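Local coordinates for protein hypothetical aspartyl-tRNA synthetase (Sulfolobus tokodaii, PDB 1WYD) that probably attaches L-aspartate, activated by ATP, to both tRNA(Asp) and tRNA(Asn), acting as a dimeric non-discriminating aspartyl-tRNA synthetase, at residues 22-27 against 66-71; 60-65 against 92-97; 35-40 against 48-53; 4-9 against 41-46; 102-107 against 122-127. All coordinates share one frame; numbering follows the deposited sequence.

Contact 1 of 5, residues 22-27 against 66-71; sequences AGWVHL and ESVIQV
Trp24 and Val68 stand side by side on one face of an antiparallel strand pair, pointing the same way, with Val68 CG2 3.6 Å from Trp24 CD1 and obliquely placed to the ring. The indole edge meets the backbone of Glu66, whose O lies 3.2 Å from Trp24 CD1. The carboxylate of Glu66 is turned almost parallel to the ring (planes 11° apart), its chain bent at chi2 and OE2 3.7 Å from CD1; Arg40 and Arg126 pair with its two oxygens. Trp24 NE1 is hydrogen-bonded to Gly390 O of the second subunit. Replacing the indole by an alanine's methyl is likely to deprive that carbonyl of its donor and open a gap beside Val68. Away from the indole, the side chains of Val25 and Ile69 cross, CG2 to CG2 4.1 Å.

The backbone sets this register: Gly23 N to Ile69 O (2.8 Å) is answered by Ile69 N to Gly23 O (2.7 Å), and Glu66 N reaches a lone pair of Val25 O at 2.8 Å, almost straight (179°). His26 and Leu27 both face Ile38, a classic beta bulge. A long, curved first strand with a bulge, paired with the fourth, is characteristic of the OB-fold barrel.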
# COMPACT_ATOMS: atom_id res chain seq x y z
N ALA B 22 -13.07 -7.70 26.84
CA ALA B 22 -11.91 -8.59 26.64
C ALA B 22 -10.63 -7.78 26.42
O ALA B 22 -10.66 -6.65 25.90
CB ALA B 22 -12.13 -9.57 25.49
N GLY B 23 -9.51 -8.35 26.84
CA GLY B 23 -8.26 -7.66 26.63
C GLY B 23 -7.12 -8.10 27.51
O GLY B 23 -7.11 -9.23 27.99
N TRP B 24 -6.19 -7.18 27.71
CA TRP B 24 -4.94 -7.42 28.40
C TRP B 24 -4.94 -6.84 29.81
O TRP B 24 -5.38 -5.71 30.05
CB TRP B 24 -3.78 -6.81 27.59
CG TRP B 24 -3.42 -7.58 26.35
CD1 TRP B 24 -2.54 -8.64 26.26
CD2 TRP B 24 -3.95 -7.38 25.04
NE1 TRP B 24 -2.48 -9.10 24.96
CE2 TRP B 24 -3.34 -8.36 24.19
CE3 TRP B 24 -4.85 -6.48 24.48
CZ2 TRP B 24 -3.59 -8.42 22.82
CZ3 TRP B 24 -5.12 -6.56 23.11
CH2 TRP B 24 -4.49 -7.52 22.30
N VAL B 25 -4.45 -7.64 30.74
CA VAL B 25 -4.11 -7.19 32.07
C VAL B 25 -2.99 -6.16 32.01
O VAL B 25 -1.81 -6.51 31.94
CB VAL B 25 -3.70 -8.39 32.94
CG1 VAL B 25 -3.22 -7.93 34.33
CG2 VAL B 25 -4.89 -9.40 33.05
N HIS B 26 -3.38 -4.89 32.07
CA HIS B 26 -2.44 -3.76 32.10
C HIS B 26 -1.75 -3.53 33.47
O HIS B 26 -0.54 -3.30 33.53
CB HIS B 26 -3.18 -2.49 31.69
CG HIS B 26 -2.28 -1.37 31.32
ND1 HIS B 26 -1.73 -1.25 30.06
CD2 HIS B 26 -1.82 -0.31 32.04
CE1 HIS B 26 -0.97 -0.16 30.03
NE2 HIS B 26 -1.00 0.41 31.21
N LEU B 27 -2.55 -3.52 34.54
CA LEU B 27 -2.05 -3.34 35.90
C LEU B 27 -2.92 -4.11 36.85
O LEU B 27 -4.08 -4.39 36.56
CB LEU B 27 -2.08 -1.88 36.37
CG LEU B 27 -0.95 -0.96 35.98
CD1 LEU B 27 -1.57 0.46 35.81
CD2 LEU B 27 0.18 -0.98 37.01
N GLU B 66 -0.09 -8.59 31.15
CA GLU B 66 -0.11 -8.99 29.73
C GLU B 66 -0.84 -10.30 29.40
O GLU B 66 -0.94 -10.65 28.23
CB GLU B 66 1.27 -8.90 29.04
CG GLU B 66 1.83 -7.48 28.83
CD GLU B 66 0.81 -6.43 28.36
OE1 GLU B 66 0.52 -5.52 29.16
OE2 GLU B 66 0.32 -6.49 27.20
N SER B 67 -1.35 -11.00 30.40
CA SER B 67 -2.32 -12.07 30.13
C SER B 67 -3.58 -11.53 29.47
O SER B 67 -4.01 -10.37 29.69
CB SER B 67 -2.73 -12.75 31.42
OG SER B 67 -1.58 -13.22 32.09
N VAL B 68 -4.17 -12.37 28.65
CA VAL B 68 -5.34 -11.98 27.90
C VAL B 68 -6.55 -12.56 28.61
O VAL B 68 -6.63 -13.77 28.83
CB VAL B 68 -5.25 -12.48 26.45
CG1 VAL B 68 -6.52 -12.22 25.72
CG2 VAL B 68 -4.02 -11.88 25.74
N ILE B 69 -7.50 -11.68 28.98
CA ILE B 69 -8.67 -12.15 29.68
C ILE B 69 -9.99 -11.70 29.05
O ILE B 69 -10.05 -10.73 28.28
CB ILE B 69 -8.64 -11.82 31.24
CG1 ILE B 69 -8.83 -10.32 31.55
CG2 ILE B 69 -7.43 -12.36 31.91
CD1 ILE B 69 -8.97 -10.03 33.03
N GLN B 70 -11.03 -12.45 29.39
CA GLN B 70 -12.42 -12.10 29.18
C GLN B 70 -12.97 -11.74 30.54
O GLN B 70 -12.76 -12.48 31.52
CB GLN B 70 -13.16 -13.34 28.69
CG GLN B 70 -14.09 -13.13 27.54
CD GLN B 70 -14.71 -14.44 27.07
OE1 GLN B 70 -15.76 -14.43 26.43
NE2 GLN B 70 -14.07 -15.55 27.40
N VAL B 71 -13.66 -10.61 30.64
CA VAL B 71 -14.35 -10.27 31.89
C VAL B 71 -15.82 -9.85 31.70
O VAL B 71 -16.13 -8.89 31.01
CB VAL B 71 -13.51 -9.27 32.79
CG1 VAL B 71 -13.13 -8.00 32.03
CG2 VAL B 71 -14.26 -8.93 34.05
O HOH W 1 1.30 -4.77 31.70

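Contact 2 of 5, residues 60-65 against 92-97; sequences SQELTQ and ITLLSK
Beside the place where Leu63 meets Leu94, the hydroxyl oxygen Thr64 OG1 is gripped by two groups: Ala98 O ties the loop 60-65 to the chain after strand 91-94, and Ser67 OG ties it to the start of strand 68-77. No hydrogen bond runs directly between 60-65 and 92-97; the meeting itself is made largely by carbon. Leu63 carries it. Its CG lies beside the backbone N (chi1 -68°), a turn that brings the two methyl branches to different partners: CD1 reaches Ile92 CG2 at 4.3 Å, and CD2 reaches Leu94 CG at 4.4 Å. Ser60 adds its CB, 4.4 Å from Ile92 CD1, while its hydroxyl is bonded to Phe57 O.

Leu63 also packs on Ile69 of strand 68-77 and Ile37 of strand 34-41, and Ile92 on Val71, consistent with the loop covering one end of the barrel. The position fits the OB fold, in which a short helix and its exit loop lie between the third and fourth strands. Nearer solvent, Glu62 OE2 passes 4.3 Å from Leu94 CD1 and stays 4.6 Å from Lys97 NZ, too far for a salt bridge, though the opposite charges probably attract weakly. With no hydrogen bond between the segments and the branches of Leu63 and Ile92 buried, the contact probably rests on apolar packing, while Thr64 adds a directional tie to Ala98.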
# COMPACT_ATOMS: atom_id res chain seq x y z
N SER B 60 -8.69 -14.21 39.61
CA SER B 60 -8.05 -12.90 39.55
C SER B 60 -6.71 -12.87 40.29
O SER B 60 -5.86 -12.03 40.01
CB SER B 60 -8.98 -11.78 40.06
OG SER B 60 -9.12 -11.79 41.48
N GLN B 61 -6.53 -13.81 41.21
CA GLN B 61 -5.34 -13.88 42.06
C GLN B 61 -4.17 -14.51 41.34
O GLN B 61 -3.03 -14.36 41.76
CB GLN B 61 -5.63 -14.65 43.35
CG GLN B 61 -6.54 -13.89 44.34
CD GLN B 61 -5.75 -12.95 45.23
OE1 GLN B 61 -4.83 -12.26 44.76
NE2 GLN B 61 -6.08 -12.92 46.53
N GLU B 62 -4.44 -15.22 40.25
CA GLU B 62 -3.36 -15.90 39.54
C GLU B 62 -2.94 -15.14 38.26
O GLU B 62 -1.95 -15.50 37.61
CB GLU B 62 -3.73 -17.36 39.27
CG GLU B 62 -4.79 -17.58 38.21
CD GLU B 62 -5.11 -19.06 38.03
OE1 GLU B 62 -5.84 -19.61 38.91
OE2 GLU B 62 -4.63 -19.67 37.02
N LEU B 63 -3.68 -14.07 37.97
CA LEU B 63 -3.47 -13.20 36.82
C LEU B 63 -2.15 -12.42 36.88
O LEU B 63 -1.67 -12.02 37.95
CB LEU B 63 -4.63 -12.20 36.72
CG LEU B 63 -6.02 -12.72 36.36
CD1 LEU B 63 -6.98 -11.54 36.20
CD2 LEU B 63 -6.01 -13.58 35.10
N THR B 64 -1.58 -12.16 35.71
CA THR B 64 -0.28 -11.53 35.61
C THR B 64 -0.39 -10.55 34.51
O THR B 64 -1.24 -10.70 33.64
CB THR B 64 0.77 -12.57 35.22
OG1 THR B 64 0.41 -13.16 33.95
CG2 THR B 64 0.70 -13.74 36.21
N GLN B 65 0.50 -9.55 34.51
CA GLN B 65 0.44 -8.51 33.49
C GLN B 65 0.68 -9.11 32.11
O GLN B 65 1.51 -10.03 31.94
CB GLN B 65 1.44 -7.39 33.80
CG GLN B 65 1.19 -6.72 35.13
CD GLN B 65 2.19 -5.59 35.37
OE1 GLN B 65 2.05 -4.50 34.81
NE2 GLN B 65 3.20 -5.85 36.17
N ILE B 92 -14.29 -14.14 35.11
CA ILE B 92 -13.09 -13.88 34.34
C ILE B 92 -12.58 -15.19 33.74
O ILE B 92 -12.41 -16.20 34.44
CB ILE B 92 -11.99 -13.17 35.21
CG1 ILE B 92 -12.37 -11.70 35.51
CG2 ILE B 92 -10.57 -13.29 34.57
CD1 ILE B 92 -11.91 -11.20 36.88
N THR B 93 -12.35 -15.18 32.44
CA THR B 93 -11.76 -16.31 31.76
C THR B 93 -10.35 -15.98 31.29
O THR B 93 -10.10 -14.89 30.75
CB THR B 93 -12.64 -16.71 30.59
OG1 THR B 93 -14.00 -16.74 31.03
CG2 THR B 93 -12.34 -18.16 30.16
N LEU B 94 -9.43 -16.91 31.54
CA LEU B 94 -8.04 -16.80 31.12
C LEU B 94 -7.93 -17.34 29.69
O LEU B 94 -8.12 -18.54 29.45
CB LEU B 94 -7.16 -17.62 32.05
CG LEU B 94 -5.80 -17.15 32.56
CD1 LEU B 94 -5.03 -18.39 32.98
CD2 LEU B 94 -5.03 -16.36 31.53
N LEU B 95 -7.64 -16.45 28.74
CA LEU B 95 -7.59 -16.88 27.34
C LEU B 95 -6.19 -17.32 27.03
O LEU B 95 -5.98 -18.32 26.35
CB LEU B 95 -8.03 -15.75 26.41
CG LEU B 95 -9.43 -15.18 26.66
CD1 LEU B 95 -9.72 -14.11 25.65
CD2 LEU B 95 -10.50 -16.28 26.61
N SER B 96 -5.23 -16.56 27.55
CA SER B 96 -3.83 -16.77 27.28
C SER B 96 -3.01 -16.15 28.44
O SER B 96 -3.02 -14.92 28.66
CB SER B 96 -3.49 -16.15 25.92
OG SER B 96 -2.14 -16.37 25.56
N LYS B 97 -2.32 -17.02 29.18
CA LYS B 97 -1.57 -16.62 30.37
C LYS B 97 -0.17 -16.19 29.93
O LYS B 97 0.38 -16.76 29.01
CB LYS B 97 -1.50 -17.80 31.34
CG LYS B 97 -1.17 -17.48 32.81
CD LYS B 97 -0.40 -18.66 33.51
CE LYS B 97 -1.32 -19.86 33.81
NZ LYS B 97 -0.75 -20.82 34.82

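Contact 3 of 5, residues 35-40 against 48-53; sequences KFIILR and VVVDKN
A beta hairpin of the OB-fold barrel, made by its second and third strands (34-41 and 44-50), holds these residues. Lys35 pairs with Val50 and Ile37 with Val48, both as hydrogen-bonded antiparallel pairs, and Phe36 faces Val49 as the non-hydrogen-bonded pair between them. Four bonds define the ladder: Lys35 N to Val50 O and Val50 N to Lys35 O are each 3.0 Å, Ile37 N to Val48 O is 2.8 Å, and Val48 N to Ile37 O is 2.7 Å.

The two faces differ in burial. On one, Ile37 crosses Val48 and Val50 at a slant; with CG1 swung beside the backbone N (chi1 -46°), its CD1 lies 4.0 Å from Val50 CG2 and 4.1 Å from Val48 CG2. Ile37 also touches Leu63 and Leu28, from outside the hairpin. Lys35 begins on this face, but its bent chain leads NZ away to a salt bridge with Asp30. On the other face Phe36 and Val49 run side by side, CE2 3.7 Å from Val49 CG2, leaving Phe36 partly exposed on the barrel's outer wall. In related aspartyl-tRNA synthetases the OB domain binds the anticodon, so an aromatic here is consistent with such a surface. Val48 is probably strained: its chi1 is almost eclipsed at -4°, and CG1 sits 3.4 Å from Ile37 O.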
# COMPACT_ATOMS: atom_id res chain seq x y z
N LYS B 35 -9.49 -6.22 44.55
CA LYS B 35 -8.51 -6.33 43.48
C LYS B 35 -8.92 -5.40 42.35
O LYS B 35 -10.04 -5.48 41.83
CB LYS B 35 -8.44 -7.77 42.95
CG LYS B 35 -7.40 -7.93 41.82
CD LYS B 35 -6.76 -9.33 41.81
CE LYS B 35 -6.17 -9.73 43.18
NZ LYS B 35 -4.74 -9.36 43.34
N PHE B 36 -7.99 -4.54 41.95
CA PHE B 36 -8.25 -3.64 40.86
C PHE B 36 -7.47 -4.09 39.62
O PHE B 36 -6.27 -4.24 39.67
CB PHE B 36 -7.89 -2.22 41.26
CG PHE B 36 -8.84 -1.61 42.24
CD1 PHE B 36 -8.60 -1.68 43.61
CD2 PHE B 36 -10.00 -0.98 41.81
CE1 PHE B 36 -9.49 -1.12 44.53
CE2 PHE B 36 -10.89 -0.41 42.73
CZ PHE B 36 -10.64 -0.49 44.09
N ILE B 37 -8.17 -4.32 38.51
CA ILE B 37 -7.49 -4.65 37.27
C ILE B 37 -7.69 -3.52 36.28
O ILE B 37 -8.81 -3.28 35.87
CB ILE B 37 -8.05 -5.97 36.66
CG1 ILE B 37 -8.18 -7.06 37.73
CG2 ILE B 37 -7.14 -6.44 35.53
CD1 ILE B 37 -8.84 -8.31 37.22
N ILE B 38 -6.60 -2.83 35.90
CA ILE B 38 -6.67 -1.99 34.72
C ILE B 38 -6.54 -2.94 33.51
O ILE B 38 -5.54 -3.66 33.34
CB ILE B 38 -5.59 -0.85 34.70
CG1 ILE B 38 -5.58 0.01 35.97
CG2 ILE B 38 -5.75 0.05 33.47
CD1 ILE B 38 -6.93 0.47 36.51
N LEU B 39 -7.59 -2.97 32.70
CA LEU B 39 -7.63 -3.76 31.49
C LEU B 39 -7.35 -2.88 30.29
O LEU B 39 -7.68 -1.67 30.31
CB LEU B 39 -8.99 -4.46 31.35
CG LEU B 39 -9.19 -5.44 30.21
CD1 LEU B 39 -8.51 -6.78 30.52
CD2 LEU B 39 -10.68 -5.64 30.02
N ARG B 40 -6.73 -3.46 29.26
CA ARG B 40 -6.42 -2.73 28.01
C ARG B 40 -6.99 -3.48 26.82
O ARG B 40 -6.84 -4.70 26.74
CB ARG B 40 -4.91 -2.61 27.81
CG ARG B 40 -4.56 -1.75 26.62
CD ARG B 40 -3.15 -1.87 26.11
NE ARG B 40 -2.29 -2.31 27.18
CZ ARG B 40 -1.62 -3.47 27.15
NH1 ARG B 40 -1.68 -4.22 26.06
NH2 ARG B 40 -0.89 -3.82 28.20
N VAL B 48 -11.41 -2.48 36.19
CA VAL B 48 -12.32 -3.48 36.69
C VAL B 48 -12.05 -3.73 38.17
O VAL B 48 -10.91 -3.65 38.62
CB VAL B 48 -12.45 -4.79 35.78
CG1 VAL B 48 -11.64 -4.69 34.50
CG2 VAL B 48 -12.19 -6.13 36.52
N VAL B 49 -13.12 -4.00 38.91
CA VAL B 49 -13.04 -4.32 40.33
C VAL B 49 -13.52 -5.76 40.58
O VAL B 49 -14.46 -6.25 39.95
CB VAL B 49 -13.83 -3.27 41.19
CG1 VAL B 49 -13.41 -3.31 42.67
CG2 VAL B 49 -13.62 -1.85 40.66
N VAL B 50 -12.81 -6.46 41.46
CA VAL B 50 -13.19 -7.79 41.91
C VAL B 50 -13.19 -7.70 43.43
O VAL B 50 -12.12 -7.65 44.04
CB VAL B 50 -12.17 -8.89 41.49
CG1 VAL B 50 -12.85 -10.24 41.41
CG2 VAL B 50 -11.49 -8.56 40.17
N ASP B 51 -14.37 -7.64 44.03
CA ASP B 51 -14.45 -7.63 45.49
C ASP B 51 -14.30 -9.04 46.04
O ASP B 51 -14.36 -10.02 45.29
CB ASP B 51 -15.67 -6.88 46.06
CG ASP B 51 -16.99 -7.28 45.42
OD1 ASP B 51 -17.22 -8.50 45.26
OD2 ASP B 51 -17.86 -6.43 45.07
N LYS B 52 -14.09 -9.12 47.35
CA LYS B 52 -13.79 -10.37 48.04
C LYS B 52 -14.78 -11.51 47.75
O LYS B 52 -14.36 -12.64 47.55
CB LYS B 52 -13.67 -10.14 49.56
CG LYS B 52 -12.32 -9.55 50.01
CD LYS B 52 -11.25 -10.65 50.27
CE LYS B 52 -9.82 -10.09 50.36
NZ LYS B 52 -8.78 -11.14 50.68
N ASN B 53 -16.07 -11.21 47.75
CA ASN B 53 -17.05 -12.30 47.72
C ASN B 53 -17.55 -12.70 46.32
O ASN B 53 -18.44 -13.55 46.19
CB ASN B 53 -18.21 -12.10 48.75
CG ASN B 53 -18.78 -10.67 48.76
OD1 ASN B 53 -18.04 -9.69 48.64
ND2 ASN B 53 -20.11 -10.56 48.92

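Contact 4 of 5, residues 4-9 against 41-46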
# COMPACT_ATOMS: atom_id res chain seq x y z
N SER B 4 -18.78 -8.12 24.47
CA SER B 4 -19.94 -7.39 23.96
C SER B 4 -19.54 -5.95 23.66
O SER B 4 -20.01 -5.38 22.67
CB SER B 4 -21.11 -7.43 24.97
OG SER B 4 -20.89 -6.53 26.05
N HIS B 5 -18.70 -5.36 24.50
CA HIS B 5 -18.29 -3.96 24.28
C HIS B 5 -16.78 -3.76 24.38
O HIS B 5 -16.08 -4.44 25.15
CB HIS B 5 -19.02 -2.97 25.22
CG HIS B 5 -20.52 -2.98 25.09
ND1 HIS B 5 -21.30 -4.04 25.51
CD2 HIS B 5 -21.38 -2.06 24.59
CE1 HIS B 5 -22.57 -3.77 25.25
NE2 HIS B 5 -22.64 -2.58 24.70
N PHE B 6 -16.28 -2.84 23.58
CA PHE B 6 -14.96 -2.27 23.79
C PHE B 6 -15.03 -1.33 24.98
O PHE B 6 -16.07 -0.71 25.21
CB PHE B 6 -14.54 -1.48 22.57
CG PHE B 6 -14.07 -2.34 21.44
CD1 PHE B 6 -14.94 -2.67 20.39
CD2 PHE B 6 -12.75 -2.80 21.40
CE1 PHE B 6 -14.51 -3.47 19.32
CE2 PHE B 6 -12.30 -3.61 20.33
CZ PHE B 6 -13.20 -3.93 19.28
N ILE B 7 -13.93 -1.20 25.71
CA ILE B 7 -13.94 -0.44 26.95
C ILE B 7 -14.57 0.93 26.74
O ILE B 7 -15.46 1.34 27.48
CB ILE B 7 -12.52 -0.34 27.54
CG1 ILE B 7 -12.11 -1.70 28.15
CG2 ILE B 7 -12.40 0.81 28.55
CD1 ILE B 7 -10.62 -1.98 28.06
N ALA B 8 -14.10 1.62 25.71
CA ALA B 8 -14.50 2.98 25.38
C ALA B 8 -16.00 3.12 24.99
O ALA B 8 -16.54 4.22 25.02
CB ALA B 8 -13.60 3.53 24.27
N ASP B 9 -16.64 2.01 24.64
CA ASP B 9 -18.06 1.95 24.27
C ASP B 9 -19.03 2.24 25.43
O ASP B 9 -20.21 2.57 25.20
CB ASP B 9 -18.39 0.55 23.77
CG ASP B 9 -17.87 0.26 22.39
OD1 ASP B 9 -18.03 -0.90 21.94
OD2 ASP B 9 -17.31 1.10 21.67
N ASP B 41 -7.62 -2.74 25.93
CA ASP B 41 -8.12 -3.24 24.64
C ASP B 41 -7.77 -2.17 23.64
O ASP B 41 -7.14 -1.16 24.01
CB ASP B 41 -9.62 -3.63 24.66
CG ASP B 41 -10.61 -2.42 24.63
OD1 ASP B 41 -11.82 -2.66 24.83
OD2 ASP B 41 -10.30 -1.23 24.41
N LYS B 42 -8.16 -2.35 22.38
CA LYS B 42 -7.71 -1.41 21.34
C LYS B 42 -8.26 0.02 21.53
O LYS B 42 -7.68 0.96 21.00
CB LYS B 42 -7.95 -1.98 19.92
CG LYS B 42 -9.19 -1.47 19.21
CD LYS B 42 -9.55 -2.22 17.93
CE LYS B 42 -8.92 -1.59 16.69
NZ LYS B 42 -9.51 -0.27 16.30
N THR B 43 -9.35 0.20 22.29
CA THR B 43 -9.89 1.57 22.54
C THR B 43 -9.28 2.31 23.73
O THR B 43 -9.41 3.52 23.83
CB THR B 43 -11.41 1.58 22.74
OG1 THR B 43 -11.75 0.81 23.91
CG2 THR B 43 -12.13 0.94 21.57
N GLY B 44 -8.65 1.56 24.63
CA GLY B 44 -7.86 2.14 25.70
C GLY B 44 -7.98 1.33 26.95
O GLY B 44 -8.07 0.08 26.91
N LEU B 45 -8.00 2.04 28.07
CA LEU B 45 -7.83 1.46 29.39
C LEU B 45 -9.08 1.61 30.24
O LEU B 45 -9.55 2.72 30.45
CB LEU B 45 -6.66 2.13 30.09
CG LEU B 45 -5.32 2.03 29.37
CD1 LEU B 45 -4.35 3.09 29.86
CD2 LEU B 45 -4.72 0.60 29.54
N GLY B 46 -9.62 0.49 30.70
CA GLY B 46 -10.68 0.52 31.67
C GLY B 46 -10.23 0.08 33.05
O GLY B 46 -9.08 -0.32 33.24
O HOH W 2 -13.13 -4.75 25.61
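Residues 7-9 form a 3-10 segment, closed by Asp9 N on Phe6 O, and lie against the type I turn from Asp41 to Gly44; the nearest backbones are Ala8 and Thr43, CA to CA 5.6 Å. Asp41 joins the two. Its CG sits between the backbone N and the carbonyl carbon (chi1 76°), turning OD2 back into its own turn. There OD2 takes three donors: Thr43 OG1 at 2.6 Å on the syn lone pair, Thr43 N from above the carboxylate plane, which makes an Asx turn, and Gly44 N nearly along the C-O bond, completing an Asx motif. OD1 faces across and accepts Ile7 N at 2.7 Å (168°) and a water that also meets His5 O. With an alanine in its place, Ile7 N is likely to lose its acceptor and the Thr43 hydroxyl, still held by Ala8 N at 3.1 Å, its partner.

Phe6 CB lies 3.6 Å from Thr43 CG2, the ring edge faces the carboxylate, and Ile7 CD1 slides past Asp41 to 3.5 Å from its CG. Glu200 of the second subunit accepts from Lys42 N. The turn links strands 34-41 and 44-50, and Ile7 packs on Trp21 of strand 18-31.

Contact 5 of 5, residues 102-107 against 122-127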
# COMPACT_ATOMS: atom_id res chain seq x y z
N LEU B 102 7.63 -9.84 33.44
CA LEU B 102 7.80 -9.31 32.09
C LEU B 102 9.22 -8.81 31.91
O LEU B 102 9.82 -8.27 32.85
CB LEU B 102 6.87 -8.14 31.85
CG LEU B 102 5.37 -8.37 31.67
CD1 LEU B 102 4.77 -7.04 31.20
CD2 LEU B 102 5.04 -9.47 30.68
N PRO B 103 9.76 -8.99 30.71
CA PRO B 103 11.07 -8.43 30.37
C PRO B 103 10.96 -6.95 29.98
O PRO B 103 11.96 -6.23 29.95
CB PRO B 103 11.51 -9.27 29.17
CG PRO B 103 10.19 -9.71 28.50
CD PRO B 103 9.17 -9.77 29.60
N LEU B 104 9.75 -6.50 29.66
CA LEU B 104 9.54 -5.09 29.36
C LEU B 104 8.22 -4.66 29.97
O LEU B 104 7.23 -5.36 29.86
CB LEU B 104 9.55 -4.87 27.84
CG LEU B 104 9.67 -3.43 27.33
CD1 LEU B 104 10.35 -3.46 25.98
CD2 LEU B 104 8.30 -2.69 27.26
N ASP B 105 8.23 -3.49 30.60
CA ASP B 105 7.04 -2.96 31.27
C ASP B 105 6.15 -2.16 30.35
O ASP B 105 6.50 -1.04 29.95
CB ASP B 105 7.44 -2.14 32.50
CG ASP B 105 7.90 -3.01 33.66
OD1 ASP B 105 7.30 -4.11 33.88
OD2 ASP B 105 8.86 -2.69 34.39
N VAL B 106 4.99 -2.71 30.03
CA VAL B 106 4.06 -2.06 29.11
C VAL B 106 3.51 -0.73 29.66
O VAL B 106 3.10 0.16 28.92
CB VAL B 106 2.96 -3.06 28.62
CG1 VAL B 106 1.95 -2.40 27.72
CG2 VAL B 106 3.61 -4.26 27.91
N SER B 107 3.51 -0.60 30.98
CA SER B 107 3.08 0.66 31.61
C SER B 107 4.16 1.38 32.42
O SER B 107 3.85 2.39 33.06
CB SER B 107 1.85 0.44 32.50
OG SER B 107 2.04 -0.62 33.40
N VAL B 122 6.97 -6.29 20.64
CA VAL B 122 5.54 -6.39 20.90
C VAL B 122 5.16 -5.74 22.23
O VAL B 122 4.21 -4.95 22.31
CB VAL B 122 5.08 -7.84 20.83
CG1 VAL B 122 3.71 -8.03 21.49
CG2 VAL B 122 5.03 -8.26 19.38
N LEU B 123 5.91 -6.04 23.27
CA LEU B 123 5.63 -5.43 24.54
C LEU B 123 5.88 -3.94 24.44
O LEU B 123 5.10 -3.14 24.96
CB LEU B 123 6.47 -6.09 25.65
CG LEU B 123 5.96 -7.50 25.94
CD1 LEU B 123 6.94 -8.29 26.82
CD2 LEU B 123 4.58 -7.47 26.57
N ASP B 124 6.94 -3.56 23.75
CA ASP B 124 7.22 -2.17 23.56
C ASP B 124 6.13 -1.47 22.74
O ASP B 124 5.73 -0.40 23.08
CB ASP B 124 8.57 -1.99 22.90
CG ASP B 124 8.97 -0.54 22.81
OD1 ASP B 124 9.09 0.14 23.87
OD2 ASP B 124 9.20 -0.01 21.70
N LEU B 125 5.68 -2.09 21.65
CA LEU B 125 4.65 -1.53 20.77
C LEU B 125 3.32 -1.36 21.49
O LEU B 125 2.54 -0.45 21.15
CB LEU B 125 4.40 -2.45 19.59
CG LEU B 125 5.02 -2.14 18.23
CD1 LEU B 125 6.04 -1.00 18.23
CD2 LEU B 125 5.56 -3.46 17.62
N ARG B 126 3.07 -2.24 22.47
CA ARG B 126 1.82 -2.15 23.24
C ARG B 126 1.70 -0.88 24.09
O ARG B 126 0.65 -0.58 24.60
CB ARG B 126 1.60 -3.37 24.11
CG ARG B 126 1.17 -4.58 23.36
CD ARG B 126 0.97 -5.80 24.27
NE ARG B 126 0.68 -7.00 23.47
CZ ARG B 126 0.81 -8.27 23.93
NH1 ARG B 126 1.22 -8.54 25.18
NH2 ARG B 126 0.53 -9.27 23.13
N ARG B 127 2.79 -0.14 24.25
CA ARG B 127 2.75 0.98 25.15
C ARG B 127 1.84 2.04 24.50
O ARG B 127 1.81 2.18 23.27
CB ARG B 127 4.14 1.56 25.38
CG ARG B 127 5.03 0.79 26.33
CD ARG B 127 6.31 1.54 26.69
NE ARG B 127 7.11 1.68 25.48
CZ ARG B 127 7.33 2.82 24.81
NH1 ARG B 127 6.83 4.01 25.24
NH2 ARG B 127 8.07 2.78 23.71
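Leu123 points from its helix into the loop 102-107, and its CB and both methyl branches find partners there. CB lies 4.0 Å from Leu104 CB. Beyond CG, which is anti to the carbonyl carbon (chi1 -71°), the branches part: CD1 rests 3.9 Å from Pro103 CD, and CD2 meets Val106 CG2 at 3.6 Å, the two side chains crossing at about a right angle. Leu104 continues the cover along the helix, its CD1 3.8 Å from Asp124 CB, and Val106 CG1 touches Arg126 CB at the same separation. No hydrogen bond crosses.

The carboxylate of Asp124 is instead gripped within its own segment: Arg127 approaches side-on, NH2 at 2.8 Å and NE at 3.0 Å from the single atom OD1, both from one face of the carboxylate plane, while OD2 pairs with Arg121. Arg127 is the N-cap residue of helix 128-150. With Arg126 reaching Gly197 and Tyr389 of the second subunit, the loop packs against helix 121-125, at what is probably the junction of the OB barrel and the catalytic domain.

Contacts 1 to 4 belong to or border the OB barrel, and contact 5 probably lies at its junction with the catalytic domain. Contacts 1 and 2 are closest, centres about 7 Å apart; they share the sheet of strands 68-77 and 91-94, and Val68 N lies 2.8 Å from Ser96 O, a probable hydrogen bond. Contact 3, about 11 Å from contact 1 between centres, joins contacts 1 and 4 by probable hydrogen bonds of Trp24 N to Arg40 O (2.7 Å) and Gly46 N to Leu39 O (2.9 Å). Contact 5 reaches contact 1 by the salt bridge of Glu66 OE2 with Arg126 NH1 (3.0 Å). All lie away from the predicted aspartate and ATP sites; contacts 1, 2, 4 and 5 touch the second subunit.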